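PDB 2JD4: laminin subunit ALPHA-1 from Mus musculus, which forms part of laminin-111 in basement membranes, with its C-terminal LG4-5 domain pair carrying sites for attachment to the cell surface. Local coordinates for residues 8-12 and 229-233; 94-100 and 118-124; 259-263 and 336-340; 269-273 and 301-306. The protein carries 4 engineered substitutions. All coordinates share one frame; numbering follows the deposited sequence.

Contact 1 of 4, residues 8-12 and 229-233; sequences LCAVD and RTTSK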
loop_
_atom_site.group_PDB
_atom_site.type_symbol
_atom_site.label_atom_id
_atom_site.label_comp_id
_atom_site.label_asym_id
_atom_site.label_seq_id
_atom_site.Cartn_x
_atom_site.Cartn_y
_atom_site.Cartn_z
ATOM N N LEU A 8 -21.662 7.720 21.863
ATOM C CA LEU A 8 -21.393 6.634 20.934
ATOM C C LEU A 8 -20.669 7.130 19.696
ATOM O O LEU A 8 -20.825 8.280 19.296
ATOM C CB LEU A 8 -22.698 5.963 20.508
ATOM C CG LEU A 8 -23.506 5.258 21.598
ATOM C CD1 LEU A 8 -24.778 4.680 20.983
ATOM C CD2 LEU A 8 -22.677 4.155 22.244
ATOM N N CYS A 9 -19.869 6.250 19.103
ATOM C CA CYS A 9 -19.128 6.566 17.888
ATOM C C CYS A 9 -19.926 6.053 16.701
ATOM O O CYS A 9 -20.880 5.296 16.872
ATOM C CB CYS A 9 -17.766 5.876 17.896
ATOM S SG CYS A 9 -16.561 6.553 19.079
ATOM N N ALA A 10 -19.535 6.460 15.498
ATOM C CA ALA A 10 -20.217 5.998 14.297
ATOM C C ALA A 10 -20.036 4.481 14.220
ATOM O O ALA A 10 -19.243 3.905 14.969
ATOM C CB ALA A 10 -19.620 6.666 13.064
ATOM N N VAL A 11 -20.771 3.834 13.322
ATOM C CA VAL A 11 -20.672 2.388 13.168
ATOM C C VAL A 11 -20.213 1.977 11.767
ATOM O O VAL A 11 -20.692 2.508 10.766
ATOM C CB VAL A 11 -22.024 1.713 13.456
ATOM C CG1 VAL A 11 -21.912 0.211 13.246
ATOM C CG2 VAL A 11 -22.456 2.019 14.881
ATOM N N ASP A 12 -19.282 1.026 11.713
ATOM C CA ASP A 12 -18.751 0.511 10.451
ATOM C C ASP A 12 -19.612 -0.635 9.922
ATOM O O ASP A 12 -19.931 -1.569 10.659
ATOM C CB ASP A 12 -17.319 -0.001 10.643
ATOM C CG ASP A 12 -16.272 1.014 10.232
ATOM O OD1 ASP A 12 -16.265 2.126 10.797
ATOM O OD2 ASP A 12 -15.453 0.696 9.342
ATOM N N ARG A 229 -9.268 7.562 9.716
ATOM C CA ARG A 229 -10.704 7.428 9.927
ATOM C C ARG A 229 -10.838 6.303 10.936
ATOM O O ARG A 229 -10.124 5.299 10.859
ATOM C CB ARG A 229 -11.448 7.063 8.631
ATOM C CG ARG A 229 -11.192 5.651 8.105
ATOM C CD ARG A 229 -12.182 5.278 6.996
ATOM N NE ARG A 229 -13.551 5.117 7.491
ATOM C CZ ARG A 229 -13.974 4.089 8.219
ATOM N NH1 ARG A 229 -13.136 3.115 8.542
ATOM N NH2 ARG A 229 -15.234 4.033 8.628
ATOM N N THR A 230 -11.740 6.464 11.895
ATOM C CA THR A 230 -11.913 5.441 12.914
ATOM C C THR A 230 -13.251 5.574 13.627
ATOM O O THR A 230 -13.864 6.638 13.616
ATOM C CB THR A 230 -10.776 5.535 13.974
ATOM O OG1 THR A 230 -10.937 4.509 14.963
ATOM C CG2 THR A 230 -10.795 6.894 14.650
ATOM N N THR A 231 -13.698 4.475 14.226
ATOM C CA THR A 231 -14.938 4.455 14.990
ATOM C C THR A 231 -14.622 4.009 16.421
ATOM O O THR A 231 -15.480 3.456 17.115
ATOM C CB THR A 231 -15.978 3.486 14.386
ATOM O OG1 THR A 231 -15.449 2.152 14.361
ATOM C CG2 THR A 231 -16.342 3.921 12.979
ATOM N N SER A 232 -13.381 4.248 16.843
ATOM C CA SER A 232 -12.914 3.897 18.186
ATOM C C SER A 232 -12.314 5.132 18.858
ATOM O O SER A 232 -11.755 6.006 18.190
ATOM C CB SER A 232 -11.864 2.785 18.115
ATOM O OG SER A 232 -11.327 2.507 19.400
ATOM N N LYS A 233 -12.418 5.197 20.182
ATOM C CA LYS A 233 -11.917 6.350 20.924
ATOM C C LYS A 233 -10.460 6.266 21.367
ATOM O O LYS A 233 -9.892 7.266 21.797
ATOM C CB LYS A 233 -12.808 6.604 22.146
ATOM C CG LYS A 233 -14.300 6.613 21.820
ATOM C CD LYS A 233 -15.148 6.963 23.031
ATOM C CE LYS A 233 -15.063 8.442 23.344
ATOM N NZ LYS A 233 -15.624 9.252 22.229
#
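The guanidinium group of Arg229 meets the carboxylate of Asp12 at its edge: Asp12 CG lies in the guanidinium plane, but the two planes are turned 56° apart, and the result is an uneven salt bridge. Its shortest leg, Arg229 NH2 to Asp12 OD1 at 3.1 Å, is somewhat doubtful because OD1 is modelled too close to a neighbour. Asp12 OD2 adds weak bonds to NH1 and NH2 of Arg229. A bend at chi3 (-69°) in the arginine chain helps turn this edge to the aspartate, while Arg229 NE is held by Gly283 O. An asparagine in place of Asp12 would probably leave the arginine without its charged mate and the guanidinium freer to shift. Further along, the carbonyl of Ala10 sits 3.3 Å from CB of Thr231. Cys9 packs its CB against the Thr231 carbonyl O at 3.4 Å, and Cys9 SG lies 3.6 Å from Lys233 CG. That same sulfur is bonded to Cys281 in a disulfide, and Ala10 shares a backbone hydrogen bond with Cys281. The N-terminal segment is thus tied across the end of strand 222-230, which lies between strands 286-293 and 347-353 in the second laminin G domain.

Contact 2 of 4, residues 94-100 and 118-124; sequences VSHPALL and FMTVDGQ
Residues 94-100 and 118-124 run in the same general direction as layers rather than as paired strands, with CA atoms 6.3 Å apart at Val94 and Phe118 and 7.0 Å apart at Ala98 and Val121. Side chains fill the gap between them. Those of Val94 and Met119 lie alongside each other, pointing opposite ways, with Val94 CG1 3.7 Å from Met119 CG, while Met119 SD rests by the Val94 carbonyl; the Met119 side chain also touches Leu81 and Phe83 of strand 80-86. His96 carries the centre. With CG anti to the backbone N (chi1 -168°), its ring projects over the opposite strand, and Val121 CG2 stands over the middle of one face in a CH-pi contact, 3.8 Å from the centroid and 4° off the normal. The carbonyl oxygens of Met119 and Gln124 lie at the ring's edge. The Gln124 amide plane stands at 90° to the imidazole. Both ring nitrogens are buried here without a polar partner in the model. Ala98 CB and Leu100 CD1 continue the apolar cover over Val121 CG1. Val121 to Gln124 is a type I' turn, the tight link of a two-residue beta hairpin, so the contact joins that hairpin's end to an edge strand of the other sheet, as in the beta sandwich of laminin G domains.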
loop_
_atom_site.group_PDB
_atom_site.type_symbol
_atom_site.label_atom_id
_atom_site.label_comp_id
_atom_site.label_asym_id
_atom_site.label_seq_id
_atom_site.Cartn_x
_atom_site.Cartn_y
_atom_site.Cartn_z
ATOM N N VAL A 94 4.275 -0.520 -25.340
ATOM C CA VAL A 94 3.001 0.128 -25.643
ATOM C C VAL A 94 2.470 0.771 -24.365
ATOM O O VAL A 94 2.597 0.203 -23.280
ATOM C CB VAL A 94 1.932 -0.880 -26.123
ATOM C CG1 VAL A 94 0.785 -0.138 -26.786
ATOM C CG2 VAL A 94 2.547 -1.906 -27.062
ATOM N N SER A 95 1.878 1.953 -24.494
ATOM C CA SER A 95 1.316 2.658 -23.348
ATOM C C SER A 95 -0.130 3.022 -23.645
ATOM O O SER A 95 -0.542 3.064 -24.804
ATOM C CB SER A 95 2.113 3.934 -23.050
ATOM O OG SER A 95 3.441 3.632 -22.652
ATOM N N HIS A 96 -0.902 3.269 -22.594
ATOM C CA HIS A 96 -2.299 3.645 -22.752
ATOM C C HIS A 96 -2.557 4.844 -21.841
ATOM O O HIS A 96 -2.078 4.885 -20.705
ATOM C CB HIS A 96 -3.206 2.476 -22.369
ATOM C CG HIS A 96 -4.634 2.661 -22.775
ATOM N ND1 HIS A 96 -5.214 1.948 -23.804
ATOM C CD2 HIS A 96 -5.597 3.483 -22.298
ATOM C CE1 HIS A 96 -6.473 2.324 -23.942
ATOM N NE2 HIS A 96 -6.730 3.255 -23.039
ATOM N N PRO A 97 -3.317 5.837 -22.331
ATOM C CA PRO A 97 -3.656 7.060 -21.594
ATOM C C PRO A 97 -4.611 6.935 -20.405
ATOM O O PRO A 97 -4.553 7.738 -19.478
ATOM C CB PRO A 97 -4.230 7.958 -22.684
ATOM C CG PRO A 97 -4.928 6.975 -23.565
ATOM C CD PRO A 97 -3.888 5.881 -23.690
ATOM N N ALA A 98 -5.488 5.939 -20.431
ATOM C CA ALA A 98 -6.464 5.757 -19.358
ATOM C C ALA A 98 -5.875 5.815 -17.954
ATOM O O ALA A 98 -4.842 5.207 -17.671
ATOM C CB ALA A 98 -7.205 4.436 -19.549
ATOM N N LEU A 99 -6.540 6.563 -17.081
ATOM C CA LEU A 99 -6.123 6.681 -15.687
ATOM C C LEU A 99 -6.927 5.587 -14.971
ATOM O O LEU A 99 -8.159 5.616 -14.971
ATOM C CB LEU A 99 -6.487 8.067 -15.146
ATOM C CG LEU A 99 -5.844 8.504 -13.827
ATOM C CD1 LEU A 99 -4.331 8.587 -13.994
ATOM C CD2 LEU A 99 -6.401 9.860 -13.410
ATOM N N LEU A 100 -6.238 4.620 -14.374
ATOM C CA LEU A 100 -6.927 3.504 -13.714
ATOM C C LEU A 100 -7.147 3.574 -12.209
ATOM O O LEU A 100 -7.974 2.841 -11.676
ATOM C CB LEU A 100 -6.197 2.193 -14.015
ATOM C CG LEU A 100 -6.431 1.527 -15.372
ATOM C CD1 LEU A 100 -5.857 2.376 -16.508
ATOM C CD2 LEU A 100 -5.778 0.166 -15.343
ATOM N N PHE A 118 -0.697 -4.069 -29.117
ATOM C CA PHE A 118 -1.576 -2.978 -28.702
ATOM C C PHE A 118 -2.256 -3.251 -27.357
ATOM O O PHE A 118 -2.188 -4.361 -26.832
ATOM C CB PHE A 118 -2.617 -2.699 -29.794
ATOM C CG PHE A 118 -3.533 -3.855 -30.085
ATOM C CD1 PHE A 118 -4.777 -3.948 -29.467
ATOM C CD2 PHE A 118 -3.150 -4.855 -30.973
ATOM C CE1 PHE A 118 -5.628 -5.023 -29.731
ATOM C CE2 PHE A 118 -3.992 -5.934 -31.243
ATOM C CZ PHE A 118 -5.230 -6.018 -30.622
ATOM N N MET A 119 -2.898 -2.228 -26.802
ATOM C CA MET A 119 -3.572 -2.349 -25.509
ATOM C C MET A 119 -4.992 -1.820 -25.563
ATOM O O MET A 119 -5.302 -0.931 -26.352
ATOM C CB MET A 119 -2.833 -1.552 -24.440
ATOM C CG MET A 119 -1.372 -1.866 -24.281
ATOM S SD MET A 119 -0.695 -0.793 -23.006
ATOM C CE MET A 119 -1.569 -1.486 -21.558
ATOM N N THR A 120 -5.843 -2.352 -24.694
ATOM C CA THR A 120 -7.233 -1.921 -24.627
ATOM C C THR A 120 -7.663 -1.792 -23.170
ATOM O O THR A 120 -7.369 -2.663 -22.352
ATOM C CB THR A 120 -8.175 -2.938 -25.317
ATOM O OG1 THR A 120 -7.700 -3.216 -26.642
ATOM C CG2 THR A 120 -9.587 -2.382 -25.398
ATOM N N VAL A 121 -8.336 -0.695 -22.845
ATOM C CA VAL A 121 -8.839 -0.480 -21.494
ATOM C C VAL A 121 -10.291 -0.053 -21.628
ATOM O O VAL A 121 -10.598 0.936 -22.289
ATOM C CB VAL A 121 -8.043 0.610 -20.727
ATOM C CG1 VAL A 121 -8.670 0.838 -19.340
ATOM C CG2 VAL A 121 -6.586 0.176 -20.565
ATOM N N ASP A 122 -11.185 -0.817 -21.012
ATOM C CA ASP A 122 -12.611 -0.543 -21.073
ATOM C C ASP A 122 -13.090 -0.360 -22.514
ATOM O O ASP A 122 -13.890 0.523 -22.796
ATOM C CB ASP A 122 -12.965 0.702 -20.250
ATOM C CG ASP A 122 -12.658 0.535 -18.767
ATOM O OD1 ASP A 122 -12.833 -0.586 -18.247
ATOM O OD2 ASP A 122 -12.252 1.524 -18.119
ATOM N N GLY A 123 -12.584 -1.191 -23.421
ATOM C CA GLY A 123 -12.998 -1.117 -24.814
ATOM C C GLY A 123 -12.300 -0.109 -25.713
ATOM O O GLY A 123 -12.417 -0.193 -26.940
ATOM N N GLN A 124 -11.588 0.849 -25.126
ATOM C CA GLN A 124 -10.881 1.854 -25.917
ATOM C C GLN A 124 -9.526 1.279 -26.317
ATOM O O GLN A 124 -8.650 1.084 -25.477
ATOM C CB GLN A 124 -10.711 3.156 -25.111
ATOM C CG GLN A 124 -9.820 3.043 -23.873
ATOM C CD GLN A 124 -9.941 4.234 -22.925
ATOM O OE1 GLN A 124 -9.670 5.380 -23.299
ATOM N NE2 GLN A 124 -10.343 3.961 -21.685
#

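Contact 3 of 4, residues 259-263 and 336-340; sequences FHVNN and NSLSS. Engineered in segment 336-340: Ser337 (natural residue Cys).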
loop_
_atom_site.group_PDB
_atom_site.type_symbol
_atom_site.label_atom_id
_atom_site.label_comp_id
_atom_site.label_asym_id
_atom_site.label_seq_id
_atom_site.Cartn_x
_atom_site.Cartn_y
_atom_site.Cartn_z
ATOM N N PHE A 259 0.492 14.468 20.813
ATOM C CA PHE A 259 1.775 14.436 20.123
ATOM C C PHE A 259 2.839 14.652 21.202
ATOM O O PHE A 259 3.001 15.767 21.697
ATOM C CB PHE A 259 1.815 15.555 19.073
ATOM C CG PHE A 259 3.127 15.684 18.344
ATOM C CD1 PHE A 259 3.896 14.568 18.040
ATOM C CD2 PHE A 259 3.559 16.930 17.902
ATOM C CE1 PHE A 259 5.073 14.688 17.306
ATOM C CE2 PHE A 259 4.735 17.067 17.164
ATOM C CZ PHE A 259 5.494 15.944 16.864
ATOM N N HIS A 260 3.532 13.578 21.581
ATOM C CA HIS A 260 4.571 13.641 22.612
ATOM C C HIS A 260 5.956 13.670 21.996
ATOM O O HIS A 260 6.210 13.031 20.978
ATOM C CB HIS A 260 4.515 12.418 23.529
ATOM C CG HIS A 260 3.162 12.135 24.100
ATOM N ND1 HIS A 260 2.557 12.955 25.027
ATOM C CD2 HIS A 260 2.305 11.107 23.886
ATOM C CE1 HIS A 260 1.384 12.446 25.360
ATOM N NE2 HIS A 260 1.208 11.325 24.681
ATOM N N VAL A 261 6.864 14.391 22.638
ATOM C CA VAL A 261 8.234 14.473 22.165
ATOM C C VAL A 261 9.167 14.550 23.370
ATOM O O VAL A 261 8.856 15.217 24.356
ATOM C CB VAL A 261 8.441 15.724 21.283
ATOM C CG1 VAL A 261 9.922 15.970 21.053
ATOM C CG2 VAL A 261 7.731 15.536 19.948
ATOM N N ASN A 262 10.294 13.848 23.300
ATOM C CA ASN A 262 11.270 13.880 24.387
ATOM C C ASN A 262 12.672 13.948 23.803
ATOM O O ASN A 262 13.142 12.997 23.176
ATOM C CB ASN A 262 11.153 12.642 25.279
ATOM C CG ASN A 262 11.936 12.789 26.572
ATOM O OD1 ASN A 262 13.088 13.219 26.559
ATOM N ND2 ASN A 262 11.316 12.430 27.696
ATOM N N ASN A 263 13.334 15.081 24.017
ATOM C CA ASN A 263 14.682 15.304 23.510
ATOM C C ASN A 263 15.749 14.994 24.559
ATOM O O ASN A 263 16.903 15.412 24.434
ATOM C CB ASN A 263 14.814 16.751 23.036
ATOM C CG ASN A 263 13.794 17.106 21.968
ATOM O OD1 ASN A 263 13.695 16.431 20.945
ATOM N ND2 ASN A 263 13.031 18.170 22.200
ATOM N N ASN A 336 8.944 5.231 24.631
ATOM C CA ASN A 336 9.034 6.237 25.677
ATOM C C ASN A 336 8.143 7.460 25.530
ATOM O O ASN A 336 7.923 8.179 26.510
ATOM C CB ASN A 336 10.487 6.680 25.863
ATOM C CG ASN A 336 10.752 7.186 27.262
ATOM O OD1 ASN A 336 10.292 6.585 28.234
ATOM N ND2 ASN A 336 11.494 8.283 27.377
ATOM N N SER A 337 7.635 7.708 24.324
ATOM C CA SER A 337 6.754 8.856 24.123
ATOM C C SER A 337 5.333 8.475 23.682
ATOM O O SER A 337 4.729 9.126 22.828
ATOM C CB SER A 337 7.383 9.849 23.144
ATOM O OG SER A 337 8.517 10.473 23.739
ATOM N N LEU A 338 4.818 7.407 24.282
ATOM C CA LEU A 338 3.460 6.927 24.042
ATOM C C LEU A 338 2.898 6.491 25.393
ATOM O O LEU A 338 3.509 5.685 26.088
ATOM C CB LEU A 338 3.449 5.736 23.067
ATOM C CG LEU A 338 3.556 6.071 21.573
ATOM C CD1 LEU A 338 3.574 4.786 20.747
ATOM C CD2 LEU A 338 2.372 6.950 21.162
ATOM N N SER A 339 1.751 7.037 25.783
ATOM C CA SER A 339 1.149 6.645 27.056
ATOM C C SER A 339 0.248 5.424 26.861
ATOM O O SER A 339 0.070 4.609 27.776
ATOM C CB SER A 339 0.340 7.805 27.658
ATOM O OG SER A 339 -0.749 8.181 26.830
ATOM N N SER A 340 -0.306 5.290 25.662
ATOM C CA SER A 340 -1.194 4.178 25.351
ATOM C C SER A 340 -0.481 3.003 24.700
ATOM O O SER A 340 0.598 3.150 24.122
ATOM C CB SER A 340 -2.329 4.636 24.427
ATOM O OG SER A 340 -3.119 3.524 24.029
HETATM O O HOH W 1 8.712 10.682 27.816
#
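The carbonyl oxygen of Asn336 is gripped from two sources: a water donates to Asn336 O at 2.9 Å, and Arg267 NH2 also bonds to it. That water in turn accepts a hydrogen bond from Asn262 ND2 at 3.1 Å, so it bridges the end of strand 256-262 to the 336-340 loop where the two amides do not meet directly. Each amide has its own fixing bond, Asn262 OD1 to the backbone N of Gly264 and Asn336 ND2 to Val245 O, which restrict their rotation. Beside them, Ser337 OG lies 3.7 Å from Asn262 CB; this serine is an engineered replacement of the natural cysteine. The strand belongs to the beta sandwich of the second laminin G domain, and the loop, which leads from strand 322-326 to strand 347-353, folds over it near a bound magnesium ion, the Asn262 side chain being about 7 Å from the ion. Two residues earlier on the strand, His260 faces the loop with its CG anti to the carbonyl carbon (chi1 -51°), which brings the CD2 edge of the ring to 3.3 Å from Ser337 O, close to the ring plane. The CB atoms of His260 and Ser337 pack at 3.9 Å. The imidazole is held from turning at both nitrogens, ND1 by Thr269 OG1 and NE2 by Glu251 OE2, and from the loop Ser339 OG bonds to that same OE2 and the backbone N of Ser340 to Glu251 OE1.

Contact 4 of 4, residues 269-273 and 301-306; sequences TATYQ and VDGNSV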
loop_
_atom_site.group_PDB
_atom_site.type_symbol
_atom_site.label_atom_id
_atom_site.label_comp_id
_atom_site.label_asym_id
_atom_site.label_seq_id
_atom_site.Cartn_x
_atom_site.Cartn_y
_atom_site.Cartn_z
ATOM N N THR A 269 4.347 17.719 25.525
ATOM C CA THR A 269 3.102 17.266 24.907
ATOM C C THR A 269 2.142 18.324 24.361
ATOM O O THR A 269 1.783 19.275 25.060
ATOM C CB THR A 269 2.311 16.400 25.909
ATOM O OG1 THR A 269 3.079 15.237 26.238
ATOM C CG2 THR A 269 0.967 15.976 25.327
ATOM N N ALA A 270 1.723 18.135 23.109
ATOM C CA ALA A 270 0.759 19.019 22.457
ATOM C C ALA A 270 -0.546 18.223 22.398
ATOM O O ALA A 270 -0.579 17.122 21.844
ATOM C CB ALA A 270 1.224 19.371 21.055
ATOM N N THR A 271 -1.617 18.775 22.954
ATOM C CA THR A 271 -2.901 18.080 22.994
ATOM C C THR A 271 -4.029 18.765 22.224
ATOM O O THR A 271 -4.284 19.957 22.409
ATOM C CB THR A 271 -3.356 17.891 24.460
ATOM O OG1 THR A 271 -2.411 17.067 25.153
ATOM C CG2 THR A 271 -4.724 17.250 24.527
ATOM N N TYR A 272 -4.705 17.999 21.367
ATOM C CA TYR A 272 -5.826 18.516 20.583
ATOM C C TYR A 272 -7.142 17.880 21.019
ATOM O O TYR A 272 -7.330 16.671 20.884
ATOM C CB TYR A 272 -5.636 18.241 19.087
ATOM C CG TYR A 272 -6.868 18.586 18.268
ATOM C CD1 TYR A 272 -7.289 19.910 18.131
ATOM C CD2 TYR A 272 -7.639 17.585 17.674
ATOM C CE1 TYR A 272 -8.449 20.232 17.425
ATOM C CE2 TYR A 272 -8.804 17.896 16.965
ATOM C CZ TYR A 272 -9.200 19.222 16.845
ATOM O OH TYR A 272 -10.344 19.538 16.146
ATOM N N GLN A 273 -8.053 18.695 21.541
ATOM C CA GLN A 273 -9.351 18.187 21.966
ATOM C C GLN A 273 -10.462 18.867 21.178
ATOM O O GLN A 273 -10.618 20.085 21.233
ATOM C CB GLN A 273 -9.562 18.421 23.461
ATOM C CG GLN A 273 -10.929 17.973 23.954
ATOM C CD GLN A 273 -10.999 17.869 25.460
ATOM O OE1 GLN A 273 -10.737 18.836 26.175
ATOM N NE2 GLN A 273 -11.355 16.688 25.955
ATOM N N VAL A 301 -4.876 19.394 13.614
ATOM C CA VAL A 301 -5.908 18.425 13.250
ATOM C C VAL A 301 -7.054 19.163 12.563
ATOM O O VAL A 301 -7.635 20.099 13.129
ATOM C CB VAL A 301 -6.462 17.691 14.486
ATOM C CG1 VAL A 301 -7.475 16.645 14.051
ATOM C CG2 VAL A 301 -5.321 17.031 15.256
ATOM N N ASP A 302 -7.369 18.740 11.342
ATOM C CA ASP A 302 -8.421 19.368 10.556
ATOM C C ASP A 302 -8.232 20.884 10.489
ATOM O O ASP A 302 -9.200 21.645 10.518
ATOM C CB ASP A 302 -9.805 19.038 11.131
ATOM C CG ASP A 302 -10.153 17.563 11.010
ATOM O OD1 ASP A 302 -9.689 16.922 10.039
ATOM O OD2 ASP A 302 -10.898 17.048 11.875
ATOM N N GLY A 303 -6.979 21.319 10.404
ATOM C CA GLY A 303 -6.694 22.743 10.318
ATOM C C GLY A 303 -6.514 23.464 11.644
ATOM O O GLY A 303 -6.050 24.604 11.668
ATOM N N ASN A 304 -6.875 22.810 12.744
ATOM C CA ASN A 304 -6.748 23.397 14.076
ATOM C C ASN A 304 -5.369 23.097 14.661
ATOM O O ASN A 304 -5.002 21.935 14.842
ATOM C CB ASN A 304 -7.839 22.834 14.987
ATOM C CG ASN A 304 -9.228 23.007 14.402
ATOM O OD1 ASN A 304 -9.774 24.111 14.382
ATOM N ND2 ASN A 304 -9.802 21.916 13.906
ATOM N N SER A 305 -4.611 24.150 14.961
ATOM C CA SER A 305 -3.266 23.993 15.507
ATOM C C SER A 305 -3.159 24.198 17.012
ATOM O O SER A 305 -3.918 24.958 17.609
ATOM C CB SER A 305 -2.295 24.954 14.811
ATOM O OG SER A 305 -2.097 24.602 13.452
ATOM N N VAL A 306 -2.196 23.502 17.611
ATOM C CA VAL A 306 -1.916 23.577 19.044
ATOM C C VAL A 306 -0.421 23.312 19.191
ATOM O O VAL A 306 0.084 22.305 18.697
ATOM C CB VAL A 306 -2.691 22.509 19.836
ATOM C CG1 VAL A 306 -2.352 22.616 21.307
ATOM C CG2 VAL A 306 -4.183 22.686 19.630
#
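A beta hairpin of the second laminin G domain, closed by a type I' turn from Val301 to Asn304, packs here against strand 267-272 of the domain's beta sandwich. The axes of strand segments 269-272 and 304-306 approach to 7.3 Å, their N-to-C directions 151° apart. Tyr272 does most of the work. Because its CG is anti to the backbone N (chi1 172°), the ring reaches over the hairpin and covers Val301, whose CB sits over one face in a CH-pi contact, 3.7 Å from the centroid and shifted toward the rim. Val301 CG2 comes within 3.4 Å of Tyr272 CD2, and Val306 CG2 borders the ring's edge. Alongside, the Asn304 amide is nearly parallel to the ring, with Asn304 CB 3.6 Å from Tyr272 CE1. A serine replacing Tyr272 would probably leave Val301 without its aromatic cover and open a gap beside Asn304. One residue before the tyrosine, the carbonyl O of Thr271 lies 3.5 Å from Val306 CG1. Gly303 takes backbone angles that crowd any CB, as the turn requires. The turn is tightened at Val301 O, which accepts both the backbone N of Asn304 and, at 2.9 Å and in the carbonyl plane, Asn304 ND2.

Overall arrangement
Contact 2 lies in the first laminin G domain, contacts 3 and 4 in the second, with centres of contacts 2 and 3 about 49 Å apart. Contact 1 spans the domain pair along the chain: its loop encloses contact 2, while in space it packs the N-terminal segment onto the second domain, LG5. Contact 4 is nested within the loop closed by contact 3, and their centres are about 15 Å apart; they touch through neighbouring strands 256-262 and 267-272. Contacts 2 and 4 are probably counterparts in the two domains, each placing an aromatic ring over the valine that opens a type I' hairpin turn, as expected of two laminin G domains.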